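Local structure of ferrous iron uptake transporter protein B (Streptococcus thermophilus, 3TAH) at residues A[62-67]-A[207-212]; A[202-205]-A[211-214]; A[107-112]-A[164-169]; A[103-108]-A[247-252]. The protein binds guanine nucleotides as the cytosolic G-protein domain of FeoB, which is probably a GTP-driven transporter of ferrous iron across the cell membrane. The protein carries 1 engineered substitution. One frame throughout, in Å; residues are numbered along the deposited sequence.

Contact 1: residues A[62-67]-A[207-212]; sequences MSPYSP and EQDSLV
L211 turns CG away from its own carbonyl carbon (chi1 -74°) and D209 swings CG away from its backbone N (chi1 -173°), and between them these two side chains, with S210 OG, receive the ring of P64. L211 CD1 presses on the proline, 3.5 Å from P64 CB, tight for two carbons. The carboxylate of D209 slides past the ring antiparallel to it, with D209 OD1 3.5 Å from P64 CG, while S210 OG touches the rim of the same ring 3.9 Å from P64 CG. Nothing polar links the two segments directly; a water does it instead, accepting from S210 N at 3.0 Å and lying 3.3 Å from Y65 OH. S63 OG accepts from Y65 N at 3.2 Å, an ST turn that folds the chain around P64, and P64 CD lies over one face of the Y65 ring, toward its rim. D209 is the N-cap of helix 210-215: its OD2 takes V212 N at 3.0 Å through the anti lone pair, and Q208 just before it, with positive phi, closes helix 198-206 in a Schellman motif. The same OD2 also takes a salt bridge from R73 NH1 of helix 67-77. That helix packs on P64 and L211 as well, where the loop after strand 51-55 meets the turn joining helices 198-206 and 210-215.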
loop_
_atom_site.group_PDB
_atom_site.type_symbol
_atom_site.label_atom_id
_atom_site.label_comp_id
_atom_site.label_asym_id
_atom_site.label_seq_id
_atom_site.Cartn_x
_atom_site.Cartn_y
_atom_site.Cartn_z
ATOM N N MET A 62 3.208 7.177 -1.194
ATOM C CA MET A 62 4.397 6.771 -1.956
ATOM C C MET A 62 4.679 7.818 -3.045
ATOM O O MET A 62 4.555 7.558 -4.253
ATOM C CB MET A 62 4.233 5.355 -2.508
ATOM C CG MET A 62 4.511 4.305 -1.446
ATOM S SD MET A 62 4.575 2.635 -2.115
ATOM C CE MET A 62 2.881 2.488 -2.484
ATOM N N SER A 63 5.071 8.996 -2.576
ATOM C CA SER A 63 5.421 10.117 -3.441
ATOM C C SER A 63 6.935 10.130 -3.679
ATOM O O SER A 63 7.684 9.429 -2.997
ATOM C CB SER A 63 4.963 11.440 -2.817
ATOM O OG SER A 63 6.002 12.001 -2.024
ATOM N N PRO A 64 7.407 10.937 -4.646
ATOM C CA PRO A 64 8.848 10.952 -4.914
ATOM C C PRO A 64 9.671 11.882 -4.001
ATOM O O PRO A 64 10.881 11.994 -4.192
ATOM C CB PRO A 64 8.924 11.402 -6.396
ATOM C CG PRO A 64 7.652 12.119 -6.682
ATOM C CD PRO A 64 6.646 11.781 -5.584
ATOM N N TYR A 65 9.037 12.497 -3.004
ATOM C CA TYR A 65 9.602 13.626 -2.268
ATOM C C TYR A 65 10.277 13.345 -0.924
ATOM O O TYR A 65 10.685 14.289 -0.240
ATOM C CB TYR A 65 8.495 14.673 -2.087
ATOM C CG TYR A 65 7.862 15.084 -3.411
ATOM C CD1 TYR A 65 8.645 15.601 -4.441
ATOM C CD2 TYR A 65 6.485 14.957 -3.631
ATOM C CE1 TYR A 65 8.088 15.983 -5.653
ATOM C CE2 TYR A 65 5.912 15.340 -4.852
ATOM C CZ TYR A 65 6.730 15.849 -5.857
ATOM O OH TYR A 65 6.213 16.236 -7.074
ATOM N N SER A 66 10.397 12.085 -0.514
ATOM C CA SER A 66 11.231 11.786 0.653
ATOM C C SER A 66 12.010 10.497 0.457
ATOM O O SER A 66 11.526 9.581 -0.227
ATOM C CB SER A 66 10.418 11.739 1.945
ATOM O OG SER A 66 9.756 10.510 2.099
ATOM N N PRO A 67 13.216 10.420 1.055
ATOM C CA PRO A 67 14.023 9.211 0.995
ATOM C C PRO A 67 13.301 7.977 1.526
ATOM O O PRO A 67 13.454 6.903 0.975
ATOM C CB PRO A 67 15.208 9.549 1.899
ATOM C CG PRO A 67 15.353 11.030 1.732
ATOM C CD PRO A 67 13.956 11.515 1.731
ATOM N N GLU A 207 -0.209 10.722 -13.104
ATOM C CA GLU A 207 0.033 11.852 -12.200
ATOM C C GLU A 207 1.425 12.508 -12.364
ATOM O O GLU A 207 1.825 13.359 -11.554
ATOM C CB GLU A 207 -0.225 11.421 -10.754
ATOM C CG GLU A 207 0.845 10.544 -10.179
ATOM C CD GLU A 207 0.438 9.791 -8.917
ATOM O OE1 GLU A 207 1.319 9.078 -8.401
ATOM O OE2 GLU A 207 -0.709 9.908 -8.439
ATOM N N GLN A 208 2.141 12.112 -13.410
ATOM C CA GLN A 208 3.464 12.633 -13.772
ATOM C C GLN A 208 4.511 12.525 -12.669
ATOM O O GLN A 208 5.285 13.451 -12.421
ATOM C CB GLN A 208 3.334 14.053 -14.282
ATOM C CG GLN A 208 2.574 14.072 -15.590
ATOM C CD GLN A 208 1.747 15.285 -15.717
ATOM O OE1 GLN A 208 2.122 16.228 -16.401
ATOM N NE2 GLN A 208 0.600 15.283 -15.048
ATOM N N ASP A 209 4.524 11.361 -12.032
ATOM C CA ASP A 209 5.528 11.024 -11.052
ATOM C C ASP A 209 6.923 11.078 -11.674
ATOM O O ASP A 209 7.233 10.335 -12.600
ATOM C CB ASP A 209 5.261 9.631 -10.499
ATOM C CG ASP A 209 6.173 9.296 -9.350
ATOM O OD1 ASP A 209 5.815 9.623 -8.198
ATOM O OD2 ASP A 209 7.247 8.706 -9.607
ATOM N N SER A 210 7.761 11.960 -11.159
ATOM C CA SER A 210 9.075 12.207 -11.748
ATOM C C SER A 210 10.027 11.010 -11.643
ATOM O O SER A 210 10.865 10.833 -12.511
ATOM C CB SER A 210 9.690 13.477 -11.142
ATOM O OG SER A 210 9.764 13.367 -9.744
ATOM N N LEU A 211 9.897 10.191 -10.600
ATOM C CA LEU A 211 10.739 8.994 -10.448
ATOM C C LEU A 211 10.429 7.916 -11.478
ATOM O O LEU A 211 11.338 7.339 -12.072
ATOM C CB LEU A 211 10.616 8.395 -9.046
ATOM C CG LEU A 211 11.291 9.109 -7.878
ATOM C CD1 LEU A 211 10.831 8.481 -6.566
ATOM C CD2 LEU A 211 12.807 9.043 -8.020
ATOM N N VAL A 212 9.141 7.640 -11.684
ATOM C CA VAL A 212 8.724 6.643 -12.677
ATOM C C VAL A 212 9.108 7.131 -14.071
ATOM O O VAL A 212 9.620 6.349 -14.882
ATOM C CB VAL A 212 7.226 6.286 -12.556
ATOM C CG1 VAL A 212 6.725 5.540 -13.782
ATOM C CG2 VAL A 212 6.977 5.458 -11.275
HETATM O O HOH W 1 6.406 14.091 -9.567
#

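Contact 2: residues A[202-205]-A[211-214]; sequences AIKL and LVEA
K204 and V212 bring the two helical backbones closest, their CA atoms 6.7 Å apart, across the short turn that separates helix 198-206 from helix 210-215. V212 is central to the packing and offers one methyl to each of two neighbours. With CG1 anti to the backbone N (chi1 166°), that methyl is directed at L205, reaching L205 CD2 at 3.8 Å, and CG2 is left to lie against the first carbon of the lysine, 3.7 Å from K204 CB. Both K204 and L205 cross the valine at about a right angle. These are two consecutive short helices of the FeoB cytosolic helical domain joined by a tight turn, with aliphatic contacts on their buried side. K204 contributes only the base of its chain here: bends at chi2 and chi4 carry its NZ off to a salt bridge with E207, in the turn itself. Toward the outside, the extended chain of E213 runs antiparallel past L205, with E213 CG 4.2 Å from L205 CD2. Its carboxylate is tied to the first helix by a water that donates to E213 OE2 at 2.8 Å and to L205 O at 2.7 Å. L205 also touches L189 of helix 176-189.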
loop_
_atom_site.group_PDB
_atom_site.type_symbol
_atom_site.label_atom_id
_atom_site.label_comp_id
_atom_site.label_asym_id
_atom_site.label_seq_id
_atom_site.Cartn_x
_atom_site.Cartn_y
_atom_site.Cartn_z
ATOM N N ALA A 202 0.962 2.727 -14.172
ATOM C CA ALA A 202 0.036 3.495 -15.000
ATOM C C ALA A 202 -0.482 4.735 -14.246
ATOM O O ALA A 202 -0.550 5.828 -14.804
ATOM C CB ALA A 202 -1.116 2.625 -15.488
ATOM N N ILE A 203 -0.840 4.564 -12.979
ATOM C CA ILE A 203 -1.345 5.669 -12.165
ATOM C C ILE A 203 -0.243 6.693 -11.918
ATOM O O ILE A 203 -0.488 7.898 -11.999
ATOM C CB ILE A 203 -1.947 5.186 -10.831
ATOM C CG1 ILE A 203 -3.217 4.390 -11.099
ATOM C CG2 ILE A 203 -2.295 6.398 -9.924
ATOM C CD1 ILE A 203 -3.708 3.594 -9.931
ATOM N N LYS A 204 0.963 6.219 -11.610
ATOM C CA LYS A 204 2.110 7.117 -11.439
ATOM C C LYS A 204 2.419 7.938 -12.684
ATOM O O LYS A 204 2.734 9.119 -12.591
ATOM C CB LYS A 204 3.349 6.328 -11.020
ATOM C CG LYS A 204 3.284 5.854 -9.585
ATOM C CD LYS A 204 3.740 6.928 -8.640
ATOM C CE LYS A 204 3.339 6.657 -7.201
ATOM N NZ LYS A 204 1.872 6.827 -7.016
ATOM N N LEU A 205 2.335 7.311 -13.851
ATOM C CA LEU A 205 2.550 8.026 -15.099
ATOM C C LEU A 205 1.476 9.078 -15.328
ATOM O O LEU A 205 1.781 10.193 -15.782
ATOM C CB LEU A 205 2.587 7.060 -16.281
ATOM C CG LEU A 205 3.901 6.271 -16.338
ATOM C CD1 LEU A 205 3.747 5.068 -17.250
ATOM C CD2 LEU A 205 5.048 7.179 -16.771
ATOM N N LEU A 211 9.897 10.191 -10.600
ATOM C CA LEU A 211 10.739 8.994 -10.448
ATOM C C LEU A 211 10.429 7.916 -11.478
ATOM O O LEU A 211 11.338 7.339 -12.072
ATOM C CB LEU A 211 10.616 8.395 -9.046
ATOM C CG LEU A 211 11.291 9.109 -7.878
ATOM C CD1 LEU A 211 10.831 8.481 -6.566
ATOM C CD2 LEU A 211 12.807 9.043 -8.020
ATOM N N VAL A 212 9.141 7.640 -11.684
ATOM C CA VAL A 212 8.724 6.643 -12.677
ATOM C C VAL A 212 9.108 7.131 -14.071
ATOM O O VAL A 212 9.620 6.349 -14.882
ATOM C CB VAL A 212 7.226 6.286 -12.556
ATOM C CG1 VAL A 212 6.725 5.540 -13.782
ATOM C CG2 VAL A 212 6.977 5.458 -11.275
ATOM N N GLU A 213 8.899 8.418 -14.344
ATOM C CA GLU A 213 9.239 8.973 -15.671
ATOM C C GLU A 213 10.729 8.862 -15.987
ATOM O O GLU A 213 11.116 8.546 -17.111
ATOM C CB GLU A 213 8.809 10.432 -15.764
ATOM C CG GLU A 213 7.311 10.580 -15.815
ATOM C CD GLU A 213 6.832 11.997 -15.720
ATOM O OE1 GLU A 213 7.612 12.893 -15.347
ATOM O OE2 GLU A 213 5.646 12.228 -16.012
ATOM N N ALA A 214 11.557 9.127 -14.986
ATOM C CA ALA A 214 13.005 9.010 -15.138
ATOM C C ALA A 214 13.464 7.557 -15.250
ATOM O O ALA A 214 14.434 7.289 -15.937
ATOM C CB ALA A 214 13.703 9.704 -13.972
HETATM O O HOH W 2 3.783 10.766 -17.446
#

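Contact 3: residues A[107-112]-A[164-169]; sequences GIPVTI and STVGDL
Strand 110-115 belongs to the parallel part of the central sheet in this P-loop G domain, and the contact covers the lead-in to that strand with the loop between helix 151-159 and helix 176-189. P109 and V166 meet here, sliding past each other in opposite directions, without any polar bond between the segments. The corner of the proline ring does the touching: P109 CG sits 3.8 Å from V166 CB and 3.9 Å from V166 CG2. V166 has CG1 anti to its backbone N (chi1 175°), which leaves CG2 beside that N, and this second methyl also approaches the ring at P109 CB, 4.0 Å away. T163 and T161 extend the cover, the first on P109 and the second on V166.

Two residues before the proline, G107, with positive phi (84°), ends the turn out of helix 93-105, and its bare backbone is what L169 meets. The G107 carbonyl is held by R196, which donates to its O from NH1. From P109 onward the chain joins the sheet: P109 and T111 bond through their backbones to I84 of strand 83-89. At the far end of the covering segment, L169 reaches in with one branch, placing CD1 4.3 Å from G107 CA.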
loop_
_atom_site.group_PDB
_atom_site.type_symbol
_atom_site.label_atom_id
_atom_site.label_comp_id
_atom_site.label_asym_id
_atom_site.label_seq_id
_atom_site.Cartn_x
_atom_site.Cartn_y
_atom_site.Cartn_z
ATOM N N GLY A 107 0.454 -4.604 -6.324
ATOM C CA GLY A 107 0.224 -5.981 -6.693
ATOM C C GLY A 107 0.759 -7.022 -5.724
ATOM O O GLY A 107 0.625 -8.208 -6.005
ATOM N N ILE A 108 1.363 -6.605 -4.609
ATOM C CA ILE A 108 1.747 -7.535 -3.548
ATOM C C ILE A 108 0.573 -7.568 -2.575
ATOM O O ILE A 108 0.245 -6.529 -1.997
ATOM C CB ILE A 108 2.978 -7.083 -2.798
ATOM C CG1 ILE A 108 4.161 -6.948 -3.752
ATOM C CG2 ILE A 108 3.300 -8.081 -1.696
ATOM C CD1 ILE A 108 5.400 -6.484 -3.068
ATOM N N PRO A 109 -0.069 -8.738 -2.393
ATOM C CA PRO A 109 -1.303 -8.792 -1.577
ATOM C C PRO A 109 -1.169 -8.168 -0.200
ATOM O O PRO A 109 -0.192 -8.444 0.509
ATOM C CB PRO A 109 -1.583 -10.291 -1.471
ATOM C CG PRO A 109 -1.082 -10.783 -2.759
ATOM C CD PRO A 109 0.211 -10.070 -2.968
ATOM N N VAL A 110 -2.143 -7.330 0.134
ATOM C CA VAL A 110 -2.176 -6.584 1.384
ATOM C C VAL A 110 -3.070 -7.274 2.410
ATOM O O VAL A 110 -4.142 -7.765 2.054
ATOM C CB VAL A 110 -2.684 -5.139 1.119
ATOM C CG1 VAL A 110 -3.010 -4.412 2.407
ATOM C CG2 VAL A 110 -1.644 -4.382 0.278
ATOM N N THR A 111 -2.598 -7.322 3.664
ATOM C CA THR A 111 -3.374 -7.736 4.833
ATOM C C THR A 111 -3.290 -6.544 5.808
ATOM O O THR A 111 -2.207 -6.003 6.021
ATOM C CB THR A 111 -2.798 -8.998 5.485
ATOM O OG1 THR A 111 -2.951 -10.114 4.595
ATOM C CG2 THR A 111 -3.494 -9.294 6.819
ATOM N N ILE A 112 -4.414 -6.130 6.392
ATOM C CA ILE A 112 -4.430 -4.950 7.270
ATOM C C ILE A 112 -4.488 -5.352 8.739
ATOM O O ILE A 112 -5.345 -6.154 9.099
ATOM C CB ILE A 112 -5.619 -4.011 6.959
ATOM C CG1 ILE A 112 -5.444 -3.321 5.597
ATOM C CG2 ILE A 112 -5.783 -2.956 8.061
ATOM C CD1 ILE A 112 -6.683 -2.469 5.168
ATOM N N SER A 164 2.142 -15.801 -4.071
ATOM C CA SER A 164 1.972 -17.198 -4.498
ATOM C C SER A 164 0.538 -17.688 -4.307
ATOM O O SER A 164 0.003 -18.361 -5.190
ATOM C CB SER A 164 2.960 -18.123 -3.775
ATOM O OG SER A 164 4.284 -17.663 -3.953
ATOM N N THR A 165 -0.089 -17.345 -3.182
ATOM C CA THR A 165 -1.416 -17.869 -2.834
ATOM C C THR A 165 -2.614 -17.115 -3.433
ATOM O O THR A 165 -3.671 -17.704 -3.645
ATOM C CB THR A 165 -1.594 -17.958 -1.295
ATOM O OG1 THR A 165 -1.657 -16.645 -0.717
ATOM C CG2 THR A 165 -0.439 -18.733 -0.667
ATOM N N VAL A 166 -2.457 -15.826 -3.714
ATOM C CA VAL A 166 -3.546 -14.999 -4.226
ATOM C C VAL A 166 -3.505 -14.939 -5.754
ATOM O O VAL A 166 -2.425 -14.795 -6.348
ATOM C CB VAL A 166 -3.470 -13.570 -3.595
ATOM C CG1 VAL A 166 -4.511 -12.596 -4.190
ATOM C CG2 VAL A 166 -3.644 -13.668 -2.105
ATOM N N GLY A 167 -4.681 -15.044 -6.371
ATOM C CA GLY A 167 -4.843 -14.961 -7.820
ATOM C C GLY A 167 -4.998 -13.530 -8.299
ATOM O O GLY A 167 -4.091 -12.709 -8.113
ATOM N N ASP A 168 -6.147 -13.216 -8.898
ATOM C CA ASP A 168 -6.381 -11.890 -9.485
ATOM C C ASP A 168 -6.284 -10.749 -8.462
ATOM O O ASP A 168 -6.640 -10.925 -7.304
ATOM C CB ASP A 168 -7.762 -11.819 -10.168
ATOM C CG ASP A 168 -7.844 -12.642 -11.455
ATOM O OD1 ASP A 168 -6.822 -13.197 -11.919
ATOM O OD2 ASP A 168 -8.963 -12.721 -12.011
ATOM N N LEU A 169 -5.801 -9.592 -8.916
ATOM C CA LEU A 169 -5.730 -8.389 -8.080
ATOM C C LEU A 169 -7.125 -7.772 -7.931
ATOM O O LEU A 169 -7.783 -7.517 -8.929
ATOM C CB LEU A 169 -4.763 -7.360 -8.701
ATOM C CG LEU A 169 -4.545 -6.015 -7.982
ATOM C CD1 LEU A 169 -4.018 -6.250 -6.569
ATOM C CD2 LEU A 169 -3.617 -5.038 -8.774
#

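Contact 4: residues A[103-108]-A[247-252]; sequences LIETGI and NERYAF
E105 and R249 form a buried salt bridge that joins helix 93-105 of the G domain to helix 241-259 of the FeoB helical domain. The two side chains come from opposite directions, and the arginine grips end-on with NH1 and NH2, both on one oxygen: R249 NH1 and R249 NH2 each lie 3.0 Å from E105 OE1. That oxygen is in the guanidinium plane, at its edge, shared by two bent bonds. The carboxylate is turned by 54° against that plane. NH2 meets the syn lone pair of OE1; the tilt leaves NH1 on the same syn side but 34° out of the carboxylate plane. E105 is extended beyond CG, and R249 from CG to NE before a turn at chi4 (-74°) sets the guanidinium, which is how they span backbones whose CA atoms are 11.5 Å apart.

In the next shell, Y174 OH hydrogen-bonds to E105 OE2, and T101 OG1 bonds to R249 NH1. Each member of the pair thus has a second polar partner, and I203 of helix 198-206 packs on both residues. Y98 and Q102 of helix 93-105 also touch the arginine. Farther out, the chain after E105 is fastened by T106, whose backbone N bonds to L103 O at 3.1 Å. T106 OG1 donates to the same carbonyl, 2.7 Å from L103 O and in the carbonyl plane.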
loop_
_atom_site.group_PDB
_atom_site.type_symbol
_atom_site.label_atom_id
_atom_site.label_comp_id
_atom_site.label_asym_id
_atom_site.label_seq_id
_atom_site.Cartn_x
_atom_site.Cartn_y
_atom_site.Cartn_z
ATOM N N LEU A 103 -0.665 0.883 -1.685
ATOM C CA LEU A 103 -0.079 -0.429 -1.391
ATOM C C LEU A 103 -0.765 -1.545 -2.190
ATOM O O LEU A 103 -0.082 -2.403 -2.761
ATOM C CB LEU A 103 -0.121 -0.725 0.107
ATOM C CG LEU A 103 0.670 0.238 1.009
ATOM C CD1 LEU A 103 0.363 -0.035 2.491
ATOM C CD2 LEU A 103 2.192 0.189 0.747
ATOM N N ILE A 104 -2.102 -1.527 -2.251
ATOM C CA ILE A 104 -2.846 -2.538 -3.009
ATOM C C ILE A 104 -2.396 -2.522 -4.469
ATOM O O ILE A 104 -2.221 -3.567 -5.091
ATOM C CB ILE A 104 -4.386 -2.331 -2.887
ATOM C CG1 ILE A 104 -4.846 -2.555 -1.433
ATOM C CG2 ILE A 104 -5.143 -3.286 -3.832
ATOM C CD1 ILE A 104 -6.295 -2.126 -1.107
ATOM N N GLU A 105 -2.201 -1.323 -5.008
ATOM C CA GLU A 105 -1.848 -1.135 -6.414
ATOM C C GLU A 105 -0.463 -1.691 -6.795
ATOM O O GLU A 105 -0.208 -1.941 -7.973
ATOM C CB GLU A 105 -1.962 0.344 -6.769
ATOM C CG GLU A 105 -3.430 0.787 -6.757
ATOM C CD GLU A 105 -3.638 2.281 -6.683
ATOM O OE1 GLU A 105 -2.656 3.043 -6.530
ATOM O OE2 GLU A 105 -4.813 2.692 -6.784
ATOM N N THR A 106 0.414 -1.904 -5.816
ATOM C CA THR A 106 1.719 -2.528 -6.085
ATOM C C THR A 106 1.595 -3.971 -6.596
ATOM O O THR A 106 2.529 -4.512 -7.213
ATOM C CB THR A 106 2.634 -2.549 -4.833
ATOM O OG1 THR A 106 2.101 -3.463 -3.865
ATOM C CG2 THR A 106 2.822 -1.142 -4.228
ATOM N N GLY A 107 0.454 -4.604 -6.324
ATOM C CA GLY A 107 0.224 -5.981 -6.693
ATOM C C GLY A 107 0.759 -7.022 -5.724
ATOM O O GLY A 107 0.625 -8.208 -6.005
ATOM N N ILE A 108 1.363 -6.605 -4.609
ATOM C CA ILE A 108 1.747 -7.535 -3.548
ATOM C C ILE A 108 0.573 -7.568 -2.575
ATOM O O ILE A 108 0.245 -6.529 -1.997
ATOM C CB ILE A 108 2.978 -7.083 -2.798
ATOM C CG1 ILE A 108 4.161 -6.948 -3.752
ATOM C CG2 ILE A 108 3.300 -8.081 -1.696
ATOM C CD1 ILE A 108 5.400 -6.484 -3.068
ATOM N N ASN A 247 -8.226 13.025 -5.358
ATOM C CA ASN A 247 -9.668 13.083 -5.119
ATOM C C ASN A 247 -10.310 11.713 -5.265
ATOM O O ASN A 247 -11.174 11.349 -4.467
ATOM C CB ASN A 247 -10.341 14.104 -6.061
ATOM C CG ASN A 247 -9.917 15.535 -5.781
ATOM O OD1 ASN A 247 -9.440 15.848 -4.691
ATOM N ND2 ASN A 247 -10.099 16.422 -6.770
ATOM N N GLU A 248 -9.887 10.949 -6.288
ATOM C CA GLU A 248 -10.419 9.594 -6.503
ATOM C C GLU A 248 -10.055 8.643 -5.366
ATOM O O GLU A 248 -10.903 7.846 -4.961
ATOM C CB GLU A 248 -10.002 9.007 -7.866
ATOM C CG GLU A 248 -10.680 9.671 -9.060
ATOM C CD GLU A 248 -12.199 9.619 -9.006
ATOM O OE1 GLU A 248 -12.774 8.569 -8.689
ATOM O OE2 GLU A 248 -12.821 10.652 -9.292
ATOM N N ARG A 249 -8.823 8.711 -4.850
ATOM C CA ARG A 249 -8.442 7.893 -3.690
ATOM C C ARG A 249 -9.355 8.166 -2.489
ATOM O O ARG A 249 -9.930 7.255 -1.916
ATOM C CB ARG A 249 -6.971 8.094 -3.288
ATOM C CG ARG A 249 -5.953 7.627 -4.294
ATOM C CD ARG A 249 -4.509 7.714 -3.762
ATOM N NE ARG A 249 -3.561 7.419 -4.838
ATOM C CZ ARG A 249 -3.343 6.202 -5.333
ATOM N NH1 ARG A 249 -3.975 5.138 -4.839
ATOM N NH2 ARG A 249 -2.475 6.043 -6.330
ATOM N N TYR A 250 -9.495 9.431 -2.114
ATOM C CA TYR A 250 -10.374 9.795 -0.998
ATOM C C TYR A 250 -11.841 9.472 -1.241
ATOM O O TYR A 250 -12.520 9.052 -0.311
ATOM C CB TYR A 250 -10.189 11.267 -0.580
ATOM C CG TYR A 250 -8.908 11.498 0.183
ATOM C CD1 TYR A 250 -8.683 10.878 1.408
ATOM C CD2 TYR A 250 -7.913 12.345 -0.310
ATOM C CE1 TYR A 250 -7.494 11.078 2.110
ATOM C CE2 TYR A 250 -6.730 12.549 0.391
ATOM C CZ TYR A 250 -6.524 11.914 1.599
ATOM O OH TYR A 250 -5.354 12.117 2.303
ATOM N N ALA A 251 -12.331 9.624 -2.470
ATOM C CA ALA A 251 -13.726 9.251 -2.768
ATOM C C ALA A 251 -13.957 7.749 -2.535
ATOM O O ALA A 251 -14.944 7.351 -1.891
ATOM C CB ALA A 251 -14.123 9.693 -4.175
ATOM N N PHE A 252 -13.041 6.922 -3.046
ATOM C CA PHE A 252 -13.091 5.482 -2.841
ATOM C C PHE A 252 -13.102 5.135 -1.354
ATOM O O PHE A 252 -13.935 4.348 -0.885
ATOM C CB PHE A 252 -11.896 4.809 -3.520
ATOM C CG PHE A 252 -11.742 3.366 -3.149
ATOM C CD1 PHE A 252 -12.493 2.380 -3.790
ATOM C CD2 PHE A 252 -10.836 2.983 -2.164
ATOM C CE1 PHE A 252 -12.352 1.044 -3.439
ATOM C CE2 PHE A 252 -10.691 1.652 -1.814
ATOM C CZ PHE A 252 -11.447 0.683 -2.452
#

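In the fold
Contacts 1 and 4 join the G domain to the helical domain, contact 3 sets the linking loop against the sheet, and contact 2 stays within the helical domain. Contacts 2 and 4 are buried; contacts 1 and 3 are partly so. Contacts 1 and 2 share helix 210-215 and touch, with D209 N 2.9 Å from K204 O; contacts 3 and 4 start from the same turn at G107 and I108. Contacts 1 and 3 lie on opposite sides of the chain's centre, about 24 Å apart between centres. Chemistry differs: ion pairing in contact 4, nearest the centre; aliphatic packing in contact 3; and aliphatic packing with water bridges in contacts 1 and 2.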